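Local coordinates for protein Dok-7 (Mus musculus, PDB 3ML4) that acts as a dimeric cytoplasmic adaptor that binds and activates the receptor tyrosine kinase MuSK in neuromuscular synapse formation, using this PH-PTB region, at residues 105-108 with 109-113; 96-99 with 100-104; 196-199 with 200-204; 32-35 with 36-39. One frame throughout, in Å; residues are numbered along the deposited sequence.

Contact 1. Residues 105-108 with 109-113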
ATOM      1  N   ASP B 105      18.222  -7.141   2.243  1.00 34.48           N
ATOM      2  CA  ASP B 105      18.072  -5.822   1.626  1.00 33.95           C
ATOM      3  C   ASP B 105      17.335  -5.887   0.282  1.00 33.84           C
ATOM      4  O   ASP B 105      16.429  -5.087   0.034  1.00 33.59           O
ATOM      5  CB  ASP B 105      19.433  -5.145   1.436  1.00 33.85           C
ATOM      6  CG  ASP B 105      19.310  -3.768   0.818  1.00 33.02           C
ATOM      7  OD1 ASP B 105      19.135  -2.788   1.570  1.00 33.28           O
ATOM      8  OD2 ASP B 105      19.382  -3.664  -0.418  1.00 32.27           O
ATOM      9  N   THR B 106      17.734  -6.833  -0.571  1.00 33.44           N
ATOM     10  CA  THR B 106      17.136  -6.994  -1.898  1.00 33.11           C
ATOM     11  C   THR B 106      15.673  -7.452  -1.817  1.00 32.96           C
ATOM     12  O   THR B 106      14.819  -6.941  -2.549  1.00 33.05           O
ATOM     13  CB  THR B 106      17.950  -7.983  -2.770  1.00 33.21           C
ATOM     14  OG1 THR B 106      19.342  -7.648  -2.703  1.00 33.28           O
ATOM     15  CG2 THR B 106      17.493  -7.944  -4.226  1.00 32.63           C
ATOM     16  N   ARG B 107      15.392  -8.401  -0.925  1.00 32.47           N
ATOM     17  CA  ARG B 107      14.041  -8.943  -0.764  1.00 32.25           C
ATOM     18  C   ARG B 107      13.085  -7.901  -0.174  1.00 31.83           C
ATOM     19  O   ARG B 107      11.990  -7.692  -0.706  1.00 31.80           O
ATOM     20  CB  ARG B 107      14.070 -10.236   0.076  1.00 32.38           C
ATOM     21  CG  ARG B 107      12.755 -11.040   0.149  1.00 33.07           C
ATOM     22  CD  ARG B 107      12.415 -11.778  -1.148  1.00 33.85           C
ATOM     23  NE  ARG B 107      11.506 -10.985  -1.968  1.00 35.24           N
ATOM     24  CZ  ARG B 107      10.180 -11.131  -1.990  1.00 35.61           C
ATOM     25  NH1 ARG B 107       9.590 -12.069  -1.258  1.00 35.27           N
ATOM     26  NH2 ARG B 107       9.444 -10.342  -2.762  1.00 35.60           N
ATOM     27  N   ILE B 108      13.512  -7.241   0.905  1.00 31.37           N
ATOM     28  CA  ILE B 108      12.710  -6.194   1.559  1.00 30.92           C
ATOM     29  C   ILE B 108      12.426  -5.005   0.634  1.00 30.91           C
ATOM     30  O   ILE B 108      11.297  -4.521   0.580  1.00 31.20           O
ATOM     31  CB  ILE B 108      13.348  -5.713   2.886  1.00 30.87           C
ATOM     32  CG1 ILE B 108      13.446  -6.874   3.888  1.00 31.06           C
ATOM     33  CG2 ILE B 108      12.547  -4.561   3.486  1.00 30.60           C
ATOM     34  CD1 ILE B 108      14.288  -6.586   5.127  1.00 30.75           C
ATOM     35  N   ARG B 109      13.442  -4.551  -0.099  1.00 30.74           N
ATOM     36  CA  ARG B 109      13.281  -3.469  -1.080  1.00 30.73           C
ATOM     37  C   ARG B 109      12.152  -3.713  -2.072  1.00 30.69           C
ATOM     38  O   ARG B 109      11.246  -2.892  -2.197  1.00 30.66           O
ATOM     39  CB  ARG B 109      14.579  -3.228  -1.849  1.00 30.66           C
ATOM     40  CG  ARG B 109      15.413  -2.138  -1.263  1.00 31.07           C
ATOM     41  CD  ARG B 109      16.639  -1.854  -2.106  1.00 32.63           C
ATOM     42  NE  ARG B 109      16.919  -0.424  -2.057  1.00 33.63           N
ATOM     43  CZ  ARG B 109      17.623   0.183  -1.109  1.00 34.00           C
ATOM     44  NH1 ARG B 109      18.181  -0.505  -0.115  1.00 34.75           N
ATOM     45  NH2 ARG B 109      17.780   1.491  -1.167  1.00 34.56           N
ATOM     46  N   TYR B 110      12.219  -4.843  -2.775  1.00 30.64           N
ATOM     47  CA  TYR B 110      11.232  -5.185  -3.789  1.00 30.58           C
ATOM     48  C   TYR B 110       9.832  -5.259  -3.193  1.00 30.38           C
ATOM     49  O   TYR B 110       8.878  -4.732  -3.765  1.00 30.34           O
ATOM     50  CB  TYR B 110      11.596  -6.512  -4.446  1.00 31.16           C
ATOM     51  CG  TYR B 110      10.584  -6.983  -5.463  1.00 32.21           C
ATOM     52  CD1 TYR B 110      10.660  -6.564  -6.791  1.00 32.98           C
ATOM     53  CD2 TYR B 110       9.541  -7.837  -5.097  1.00 32.24           C
ATOM     54  CE1 TYR B 110       9.727  -6.990  -7.727  1.00 32.98           C
ATOM     55  CE2 TYR B 110       8.607  -8.261  -6.023  1.00 32.25           C
ATOM     56  CZ  TYR B 110       8.708  -7.838  -7.337  1.00 32.54           C
ATOM     57  OH  TYR B 110       7.785  -8.264  -8.265  1.00 33.16           O
ATOM     58  N   ALA B 111       9.725  -5.904  -2.034  1.00 30.17           N
ATOM     59  CA  ALA B 111       8.445  -6.099  -1.361  1.00 29.70           C
ATOM     60  C   ALA B 111       7.743  -4.800  -0.973  1.00 29.43           C
ATOM     61  O   ALA B 111       6.515  -4.727  -1.015  1.00 29.10           O
ATOM     62  CB  ALA B 111       8.625  -6.977  -0.148  1.00 29.84           C
ATOM     63  N   LEU B 112       8.517  -3.780  -0.602  1.00 29.19           N
ATOM     64  CA  LEU B 112       7.934  -2.509  -0.148  1.00 28.99           C
ATOM     65  C   LEU B 112       7.450  -1.595  -1.283  1.00 28.64           C
ATOM     66  O   LEU B 112       6.764  -0.601  -1.033  1.00 28.55           O
ATOM     67  CB  LEU B 112       8.877  -1.767   0.803  1.00 28.95           C
ATOM     68  CG  LEU B 112       9.111  -2.419   2.174  1.00 29.86           C
ATOM     69  CD1 LEU B 112      10.165  -1.647   2.969  1.00 29.69           C
ATOM     70  CD2 LEU B 112       7.809  -2.568   2.982  1.00 29.25           C
ATOM     71  N   GLY B 113       7.801  -1.940  -2.522  1.00 28.30           N
ATOM     72  CA  GLY B 113       7.324  -1.208  -3.697  1.00 27.88           C
ATOM     73  C   GLY B 113       8.463  -0.594  -4.482  1.00 27.64           C
ATOM     74  O   GLY B 113       9.210  -1.300  -5.168  1.00 27.79           O
TER
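R109 reaches back one helical turn to D105 with both its backbone and side chain. R109 N donates to D105 O at 3.0 Å. Its guanidinium forms a salt bridge, with R109 NH1 3.0 Å from D105 OD1. That oxygen lies at the guanidinium edge, near its plane, although the carboxylate and guanidinium planes are 40° apart. The N-H is poorly aimed, and as hydrogen bonds the links from NH1 to OD1 and OD2 are weak. D105 CG stands anti to the backbone N (chi1 -179°), and from there the carboxylate meets R109. R109 also makes weak bonds to L69 O and V115 O. R117 makes a long, weak ion pair with D105 OD2 and is a like charge near R109 NH1. D105 would probably offset some of this positive charge.

Y110 N bonds weakly to T106 O. The Y110 ring takes the R107 guanidinium obliquely: R107 NH2 is 3.4 Å from Y110 CD2, and the planes are 43° apart, so the two do not stack. A111 N donates to R107 O at 3.2 Å and L112 N to I108 O at 3.1 Å. The L112 and I108 side chains lie side by side and point the same way, with L112 CD1 3.8 Å from I108 CG2. G113 then leaves helical geometry with positive phi.

This is the C-terminal end of the long PH-domain helix, 98-112. I108 and L112 face the antiparallel sheet, packing on L40 of strand 40-45 and L69 of strand 59-71, and I108 also touches L82 of strand 81-86.

Contact 2. Residues 96-99 with 100-104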
ATOM      1  N   ASP B  96      25.456 -12.139  10.284  1.00 39.76           N
ATOM      2  CA  ASP B  96      26.801 -12.694  10.245  1.00 40.32           C
ATOM      3  C   ASP B  96      27.366 -12.464   8.853  1.00 40.39           C
ATOM      4  O   ASP B  96      28.275 -11.656   8.662  1.00 40.47           O
ATOM      5  CB  ASP B  96      26.759 -14.195  10.545  1.00 40.34           C
ATOM      6  CG  ASP B  96      25.529 -14.597  11.343  1.00 41.40           C
ATOM      7  OD1 ASP B  96      25.070 -13.797  12.194  1.00 42.84           O
ATOM      8  OD2 ASP B  96      25.014 -15.715  11.118  1.00 42.18           O
ATOM      9  N   SER B  97      26.791 -13.167   7.884  1.00 40.50           N
ATOM     10  CA  SER B  97      27.265 -13.155   6.511  1.00 40.66           C
ATOM     11  C   SER B  97      26.843 -11.907   5.751  1.00 40.75           C
ATOM     12  O   SER B  97      25.746 -11.383   5.953  1.00 40.83           O
ATOM     13  CB  SER B  97      26.770 -14.406   5.778  1.00 40.78           C
ATOM     14  OG  SER B  97      25.432 -14.713   6.137  1.00 40.98           O
ATOM     15  N   HIS B  98      27.737 -11.443   4.880  1.00 40.79           N
ATOM     16  CA  HIS B  98      27.459 -10.356   3.947  1.00 40.68           C
ATOM     17  C   HIS B  98      26.286 -10.685   3.016  1.00 41.00           C
ATOM     18  O   HIS B  98      25.410  -9.849   2.804  1.00 41.13           O
ATOM     19  CB  HIS B  98      28.717 -10.037   3.129  1.00 40.39           C
ATOM     20  CG  HIS B  98      28.546  -8.909   2.156  1.00 39.49           C
ATOM     21  ND1 HIS B  98      28.310  -9.113   0.815  1.00 39.19           N
ATOM     22  CD2 HIS B  98      28.591  -7.568   2.329  1.00 38.99           C
ATOM     23  CE1 HIS B  98      28.213  -7.946   0.202  1.00 38.37           C
ATOM     24  NE2 HIS B  98      28.376  -6.992   1.099  1.00 38.17           N
ATOM     25  N   GLU B  99      26.262 -11.904   2.477  1.00 41.35           N
ATOM     26  CA  GLU B  99      25.264 -12.260   1.463  1.00 41.92           C
ATOM     27  C   GLU B  99      23.838 -12.358   2.011  1.00 41.84           C
ATOM     28  O   GLU B  99      22.883 -12.076   1.290  1.00 41.83           O
ATOM     29  CB  GLU B  99      25.665 -13.514   0.663  1.00 41.87           C
ATOM     30  CG  GLU B  99      25.494 -14.850   1.382  1.00 42.38           C
ATOM     31  CD  GLU B  99      25.679 -16.051   0.456  1.00 42.44           C
ATOM     32  OE1 GLU B  99      25.107 -17.121   0.755  1.00 43.48           O
ATOM     33  OE2 GLU B  99      26.387 -15.932  -0.570  1.00 43.01           O
ATOM     34  N   ALA B 100      23.712 -12.739   3.281  1.00 41.98           N
ATOM     35  CA  ALA B 100      22.421 -12.789   3.971  1.00 42.17           C
ATOM     36  C   ALA B 100      21.840 -11.391   4.169  1.00 42.42           C
ATOM     37  O   ALA B 100      20.634 -11.180   4.008  1.00 42.59           O
ATOM     38  CB  ALA B 100      22.554 -13.502   5.312  1.00 42.15           C
HETATM   39  N   MSE B 101      22.707 -10.446   4.520  1.00 42.46           N
HETATM   40  CA  MSE B 101      22.339  -9.043   4.632  1.00 42.97           C
HETATM   41  C   MSE B 101      21.848  -8.491   3.288  1.00 42.05           C
HETATM   42  O   MSE B 101      20.805  -7.833   3.230  1.00 42.01           O
HETATM   43  CB  MSE B 101      23.535  -8.240   5.138  1.00 42.86           C
HETATM   44  CG  MSE B 101      23.346  -6.740   5.142  1.00 43.70           C
HETATM   45 SE   MSE B 101      25.067  -5.839   5.126  1.00 46.07          SE
HETATM   46  CE  MSE B 101      25.529  -6.044   3.236  1.00 44.57           C
ATOM     47  N   CYS B 102      22.598  -8.769   2.220  1.00 41.15           N
ATOM     48  CA  CYS B 102      22.219  -8.340   0.873  1.00 40.44           C
ATOM     49  C   CYS B 102      20.921  -8.991   0.425  1.00 39.63           C
ATOM     50  O   CYS B 102      20.077  -8.339  -0.191  1.00 39.64           O
ATOM     51  CB  CYS B 102      23.323  -8.659  -0.135  1.00 40.61           C
ATOM     52  SG  CYS B 102      24.861  -7.800   0.189  1.00 41.14           S
ATOM     53  N   ALA B 103      20.776 -10.278   0.731  1.00 38.62           N
ATOM     54  CA  ALA B 103      19.552 -11.014   0.445  1.00 37.80           C
ATOM     55  C   ALA B 103      18.360 -10.329   1.111  1.00 37.12           C
ATOM     56  O   ALA B 103      17.345 -10.078   0.463  1.00 37.06           O
ATOM     57  CB  ALA B 103      19.672 -12.466   0.908  1.00 37.95           C
ATOM     58  N   TRP B 104      18.504 -10.004   2.396  1.00 36.22           N
ATOM     59  CA  TRP B 104      17.467  -9.288   3.139  1.00 35.37           C
ATOM     60  C   TRP B 104      17.170  -7.901   2.545  1.00 35.06           C
ATOM     61  O   TRP B 104      16.005  -7.545   2.343  1.00 34.96           O
ATOM     62  CB  TRP B 104      17.827  -9.202   4.628  1.00 35.03           C
ATOM     63  CG  TRP B 104      17.460 -10.436   5.406  1.00 34.62           C
ATOM     64  CD1 TRP B 104      17.816 -11.725   5.117  1.00 34.47           C
ATOM     65  CD2 TRP B 104      16.668 -10.500   6.603  1.00 34.34           C
ATOM     66  NE1 TRP B 104      17.294 -12.584   6.052  1.00 34.32           N
ATOM     67  CE2 TRP B 104      16.587 -11.861   6.978  1.00 34.28           C
ATOM     68  CE3 TRP B 104      16.019  -9.543   7.394  1.00 34.38           C
ATOM     69  CZ2 TRP B 104      15.879 -12.290   8.109  1.00 34.58           C
ATOM     70  CZ3 TRP B 104      15.319  -9.974   8.526  1.00 34.50           C
ATOM     71  CH2 TRP B 104      15.253 -11.333   8.866  1.00 34.31           C
TER
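A103 N donates to E99 O at 2.8 Å, and C102 N donates to H98 O at 3.1 Å. M101 N to S97 O is the same kind of i to i+4 link, but at 3.5 Å it is weak. These bonds open helix 98-112. S97 holds the N-cap position, yet its side chain makes no capping bond. S97 OG instead rests against the methyl of A100, with CB 3.2 Å away.

The helix is the C-terminal helix of the PH fold, and these are its first turns. D96, just before it, is tied to the sheet by a salt bridge to K16. Further along, C102 O also accepts a bond from the hydroxyl of T106.

Side-chain packing gathers round the H98 ring. The sulfur of C102 comes over one face in a sulfur-aromatic contact. C102 SG lies 3.7 Å from the centroid of the H98 ring and 28° off the ring normal, displaced toward the rim near CE1. H98 CG is anti to the backbone N (chi1 -179°), and the ring thus lies along the helix surface beside the next turn. M101, a selenomethionine, crosses the ring obliquely. Its chain bends at its last torsion, and its terminal methyl CE comes 3.5 Å from H98 CD2. The M101 side chain also touches A72 and F95, toward the protein interior, whereas H98 and E99 are on the exposed surface.

Contact 3. Residues 196-199 with 200-204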
HETATM    1  N   MSE B 196      18.569   9.305 -11.000  1.00 33.43           N
HETATM    2  CA  MSE B 196      17.643   9.882 -10.033  1.00 34.28           C
HETATM    3  C   MSE B 196      16.467  10.571 -10.717  1.00 33.00           C
HETATM    4  O   MSE B 196      15.320  10.399 -10.310  1.00 32.80           O
HETATM    5  CB  MSE B 196      18.363  10.851  -9.091  1.00 34.18           C
HETATM    6  CG  MSE B 196      19.283  10.161  -8.101  1.00 35.28           C
HETATM    7 SE   MSE B 196      20.464  11.389  -7.137  1.00 38.58          SE
HETATM    8  CE  MSE B 196      22.057  10.302  -7.237  1.00 35.35           C
ATOM      9  N   SER B 197      16.775  11.335 -11.762  1.00 32.19           N
ATOM     10  CA  SER B 197      15.784  12.102 -12.513  1.00 31.20           C
ATOM     11  C   SER B 197      14.801  11.187 -13.242  1.00 30.74           C
ATOM     12  O   SER B 197      13.593  11.455 -13.277  1.00 30.50           O
ATOM     13  CB  SER B 197      16.489  13.025 -13.511  1.00 31.22           C
ATOM     14  OG  SER B 197      15.624  14.048 -13.963  1.00 31.05           O
ATOM     15  N   PHE B 198      15.328  10.108 -13.820  1.00 29.82           N
ATOM     16  CA  PHE B 198      14.508   9.132 -14.518  1.00 29.18           C
ATOM     17  C   PHE B 198      13.579   8.378 -13.561  1.00 28.60           C
ATOM     18  O   PHE B 198      12.424   8.096 -13.892  1.00 28.38           O
ATOM     19  CB  PHE B 198      15.385   8.154 -15.291  1.00 29.32           C
ATOM     20  CG  PHE B 198      14.648   6.946 -15.784  1.00 29.77           C
ATOM     21  CD1 PHE B 198      13.778   7.043 -16.871  1.00 29.69           C
ATOM     22  CD2 PHE B 198      14.815   5.712 -15.158  1.00 29.66           C
ATOM     23  CE1 PHE B 198      13.095   5.925 -17.327  1.00 30.13           C
ATOM     24  CE2 PHE B 198      14.139   4.587 -15.609  1.00 29.66           C
ATOM     25  CZ  PHE B 198      13.275   4.691 -16.691  1.00 29.65           C
ATOM     26  N   LEU B 199      14.098   8.052 -12.381  1.00 27.82           N
ATOM     27  CA  LEU B 199      13.298   7.449 -11.329  1.00 27.10           C
ATOM     28  C   LEU B 199      12.151   8.385 -10.955  1.00 26.57           C
ATOM     29  O   LEU B 199      10.997   7.965 -10.857  1.00 26.26           O
ATOM     30  CB  LEU B 199      14.169   7.174 -10.106  1.00 27.09           C
ATOM     31  CG  LEU B 199      13.663   6.127  -9.120  1.00 26.59           C
ATOM     32  CD1 LEU B 199      14.165   4.772  -9.565  1.00 26.80           C
ATOM     33  CD2 LEU B 199      14.150   6.441  -7.719  1.00 26.16           C
ATOM     34  N   PHE B 200      12.493   9.657 -10.762  1.00 26.09           N
ATOM     35  CA  PHE B 200      11.527  10.712 -10.472  1.00 25.72           C
ATOM     36  C   PHE B 200      10.473  10.841 -11.576  1.00 25.55           C
ATOM     37  O   PHE B 200       9.275  10.880 -11.293  1.00 25.72           O
ATOM     38  CB  PHE B 200      12.258  12.042 -10.265  1.00 25.58           C
ATOM     39  CG  PHE B 200      12.719  12.288  -8.849  1.00 25.32           C
ATOM     40  CD1 PHE B 200      13.272  11.265  -8.076  1.00 25.84           C
ATOM     41  CD2 PHE B 200      12.629  13.562  -8.301  1.00 25.17           C
ATOM     42  CE1 PHE B 200      13.708  11.504  -6.769  1.00 25.85           C
ATOM     43  CE2 PHE B 200      13.057  13.814  -6.995  1.00 25.71           C
ATOM     44  CZ  PHE B 200      13.599  12.782  -6.229  1.00 25.80           C
ATOM     45  N   ASP B 201      10.925  10.887 -12.826  1.00 25.36           N
ATOM     46  CA  ASP B 201      10.036  10.974 -13.989  1.00 25.26           C
ATOM     47  C   ASP B 201       9.023   9.838 -14.033  1.00 25.31           C
ATOM     48  O   ASP B 201       7.855  10.042 -14.384  1.00 25.45           O
ATOM     49  CB  ASP B 201      10.851  10.974 -15.289  1.00 25.10           C
ATOM     50  CG  ASP B 201      11.629  12.264 -15.500  1.00 24.87           C
ATOM     51  OD1 ASP B 201      11.297  13.293 -14.870  1.00 24.16           O
ATOM     52  OD2 ASP B 201      12.577  12.244 -16.305  1.00 23.78           O
ATOM     53  N   CYS B 202       9.486   8.641 -13.694  1.00 25.15           N
ATOM     54  CA  CYS B 202       8.653   7.461 -13.735  1.00 24.96           C
ATOM     55  C   CYS B 202       7.601   7.483 -12.633  1.00 25.27           C
ATOM     56  O   CYS B 202       6.411   7.340 -12.920  1.00 25.55           O
ATOM     57  CB  CYS B 202       9.512   6.204 -13.652  1.00 25.04           C
ATOM     58  SG  CYS B 202      10.408   5.834 -15.177  1.00 23.53           S
ATOM     59  N   ILE B 203       8.031   7.680 -11.386  1.00 25.36           N
ATOM     60  CA  ILE B 203       7.118   7.602 -10.233  1.00 25.42           C
ATOM     61  C   ILE B 203       5.973   8.628 -10.311  1.00 25.52           C
ATOM     62  O   ILE B 203       4.801   8.268 -10.147  1.00 25.69           O
ATOM     63  CB  ILE B 203       7.869   7.661  -8.854  1.00 25.20           C
ATOM     64  CG1 ILE B 203       8.322   6.269  -8.402  1.00 25.46           C
ATOM     65  CG2 ILE B 203       6.952   8.167  -7.750  1.00 24.87           C
ATOM     66  CD1 ILE B 203       9.390   5.600  -9.245  1.00 25.93           C
ATOM     67  N   VAL B 204       6.312   9.887 -10.587  1.00 25.47           N
ATOM     68  CA  VAL B 204       5.309  10.963 -10.633  1.00 25.39           C
ATOM     69  C   VAL B 204       4.289  10.769 -11.758  1.00 25.37           C
ATOM     70  O   VAL B 204       3.228  11.391 -11.760  1.00 25.44           O
ATOM     71  CB  VAL B 204       5.944  12.385 -10.690  1.00 25.28           C
ATOM     72  CG1 VAL B 204       6.882  12.599  -9.503  1.00 25.37           C
ATOM     73  CG2 VAL B 204       6.662  12.631 -12.020  1.00 25.07           C
TER
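F200 leans back over the preceding turn, toward M196 and S197. Its CB lies 3.3 Å from S197 O and somewhat farther from M196 O. Next along the chain, F200 CG also meets M196 O. F200 CD1 passes M196 O at 3.2 Å, an approach oblique to the ring, and CE1 is already drawing away from it. The ring as a whole makes edge-to-face contacts with Y164 and F171. The same M196 O takes the backbone bond from F200 N.

D201 N bonds to S197 O at 2.8 Å. The D201 carboxylate lies back alongside S197 O, where OD1 accepts a bond from Y164 OH and is also bonded to a polar side chain of the bound MuSK peptide. With an alanine here, the Y164 hydroxyl and the peptide side chain would probably be left without this shared partner.

C202 meets F198 one turn back. C202 SG sits over one face of the F198 ring, 3.7 Å from its centroid and 25° off the normal, displaced toward the CE1-CZ rim. F198 CG stands anti to the backbone N (chi1 167°), which lays the ring along the helix beside this sulfur. L199 and I203 touch more loosely, with L199 CG 4.3 Å from I203 CD1.

All this belongs to helix 193-203 of the PTB domain. L199 packs on F118 of strand 115-122 and L137 of strand 133-138. S197 and F200 face strand 161-167, and S197, D201 and V204 touch the peptide, consistent with the PTB groove between this helix and that strand.

Contact 4. Residues 32-35 with 36-39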
ATOM      1  N   LYS B  32       4.846  -8.201   5.566  1.00 41.77           N
ATOM      2  CA  LYS B  32       3.909  -7.099   5.371  1.00 41.91           C
ATOM      3  C   LYS B  32       2.595  -7.431   6.078  1.00 42.22           C
ATOM      4  O   LYS B  32       2.047  -8.514   5.867  1.00 42.13           O
ATOM      5  CB  LYS B  32       3.666  -6.871   3.877  1.00 41.82           C
ATOM      6  CG  LYS B  32       4.864  -6.294   3.129  1.00 41.93           C
ATOM      7  CD  LYS B  32       4.766  -6.519   1.622  1.00 42.87           C
ATOM      8  CE  LYS B  32       4.043  -5.383   0.898  1.00 43.36           C
ATOM      9  NZ  LYS B  32       2.565  -5.451   1.033  1.00 44.32           N
ATOM     10  N   PRO B  33       2.099  -6.510   6.935  1.00 42.67           N
ATOM     11  CA  PRO B  33       0.841  -6.680   7.685  1.00 42.93           C
ATOM     12  C   PRO B  33      -0.372  -6.840   6.776  1.00 43.22           C
ATOM     13  O   PRO B  33      -1.347  -7.486   7.155  1.00 43.14           O
ATOM     14  CB  PRO B  33       0.717  -5.368   8.476  1.00 42.83           C
ATOM     15  CG  PRO B  33       2.099  -4.826   8.541  1.00 42.75           C
ATOM     16  CD  PRO B  33       2.744  -5.220   7.249  1.00 42.75           C
ATOM     17  N   SER B  34      -0.299  -6.243   5.589  1.00 43.59           N
ATOM     18  CA  SER B  34      -1.356  -6.328   4.594  1.00 44.10           C
ATOM     19  C   SER B  34      -0.746  -6.355   3.194  1.00 44.49           C
ATOM     20  O   SER B  34       0.405  -5.943   3.021  1.00 44.63           O
ATOM     21  CB  SER B  34      -2.318  -5.152   4.744  1.00 44.03           C
ATOM     22  OG  SER B  34      -1.670  -3.913   4.526  1.00 44.47           O
ATOM     23  N   PRO B  35      -1.510  -6.839   2.191  1.00 44.86           N
ATOM     24  CA  PRO B  35      -1.002  -7.001   0.815  1.00 45.19           C
ATOM     25  C   PRO B  35      -0.552  -5.710   0.127  1.00 45.51           C
ATOM     26  O   PRO B  35       0.129  -5.766  -0.899  1.00 45.44           O
ATOM     27  CB  PRO B  35      -2.195  -7.604   0.060  1.00 45.21           C
ATOM     28  CG  PRO B  35      -3.377  -7.341   0.903  1.00 45.09           C
ATOM     29  CD  PRO B  35      -2.910  -7.286   2.313  1.00 44.81           C
ATOM     30  N   VAL B  36      -0.925  -4.569   0.695  1.00 45.96           N
ATOM     31  CA  VAL B  36      -0.617  -3.268   0.117  1.00 46.43           C
ATOM     32  C   VAL B  36      -0.014  -2.381   1.217  1.00 46.84           C
ATOM     33  O   VAL B  36      -0.407  -1.229   1.417  1.00 47.01           O
ATOM     34  CB  VAL B  36      -1.893  -2.676  -0.581  1.00 46.51           C
ATOM     35  CG1 VAL B  36      -1.865  -1.159  -0.672  1.00 46.38           C
ATOM     36  CG2 VAL B  36      -2.074  -3.292  -1.973  1.00 46.28           C
ATOM     37  N   ALA B  37       0.968  -2.932   1.923  1.00 47.22           N
ATOM     38  CA  ALA B  37       1.523  -2.270   3.100  1.00 47.57           C
ATOM     39  C   ALA B  37       2.858  -1.572   2.857  1.00 47.72           C
ATOM     40  O   ALA B  37       3.751  -2.120   2.211  1.00 47.77           O
ATOM     41  CB  ALA B  37       1.640  -3.258   4.258  1.00 47.49           C
ATOM     42  N   ASP B  38       2.964  -0.350   3.376  1.00 48.00           N
ATOM     43  CA  ASP B  38       4.233   0.362   3.500  1.00 48.36           C
ATOM     44  C   ASP B  38       4.908  -0.049   4.809  1.00 48.46           C
ATOM     45  O   ASP B  38       6.038   0.354   5.099  1.00 48.45           O
ATOM     46  CB  ASP B  38       3.999   1.879   3.497  1.00 48.39           C
ATOM     47  CG  ASP B  38       4.031   2.476   2.099  1.00 49.06           C
ATOM     48  OD1 ASP B  38       5.021   2.239   1.373  1.00 49.57           O
ATOM     49  OD2 ASP B  38       3.074   3.192   1.728  1.00 49.61           O
ATOM     50  N   CYS B  39       4.196  -0.856   5.591  1.00 48.46           N
ATOM     51  CA  CYS B  39       4.640  -1.260   6.917  1.00 48.53           C
ATOM     52  C   CYS B  39       5.339  -2.609   6.900  1.00 48.00           C
ATOM     53  O   CYS B  39       5.227  -3.374   5.941  1.00 47.93           O
ATOM     54  CB  CYS B  39       3.450  -1.330   7.878  1.00 48.57           C
ATOM     55  SG  CYS B  39       2.334   0.075   7.788  1.00 50.84           S
TER
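K32 folds across the loop to A37, and the polar contacts centre on its amino group. K32 NZ donates to S34 O at 3.0 Å, in the carbonyl plane. The lysine chain gets there by bending at chi3 (90°) and chi4 (-78°). NZ also lies 3.1 Å from A37 N, but both are donors, so this is proximity alone. With a methionine in its place, S34 O would probably lose this charged donor and the loop would be freer to shift.

The apolar contacts bring the two arms of the loop together. P33 CD packs on A37 CB at 3.7 Å, and P33 CG on C39 CB at 3.8 Å. The methyl of A37 points into the loop and also meets the polar side of S34, with A37 CB 3.4 Å from S34 OG.

The third group reaches other chains. S34 OG makes a weak hydrogen bond to D140 of the second subunit. K32 packs on F214 and V36 on L112, both of that same neighbouring subunit, while P33 touches an apolar side chain of the bound peptide.

The loop joins strands 24-31 and 40-45 of the PH domain. Its chemistry is that of two prolines, small apolar groups and one buried lysine end. K32, P33 and S34 shape the loop and also meet the second subunit or the peptide, so fold and outside contacts are probably coupled.

Contacts 2 and 1 follow each other on helix 98-112, with centres 14 Å apart. Contact 2 is the surface-facing start of the helix and contact 1 its end, where it turns toward the PTB domain. Contact 4 touches contact 1: A111 O is 3.2 Å from K32 CE, and L112 packs by C39. Both touch the second subunit, so the helix end and the 32-39 loop share the dimer region. Contact 3 stands apart in the PTB domain. Its centre is 18 Å from that of contact 1 and 29 Å from that of contact 2. It lines the peptide groove, and contact 4 also reaches bound peptide, although the two are about 11 Å apart at their nearest atoms.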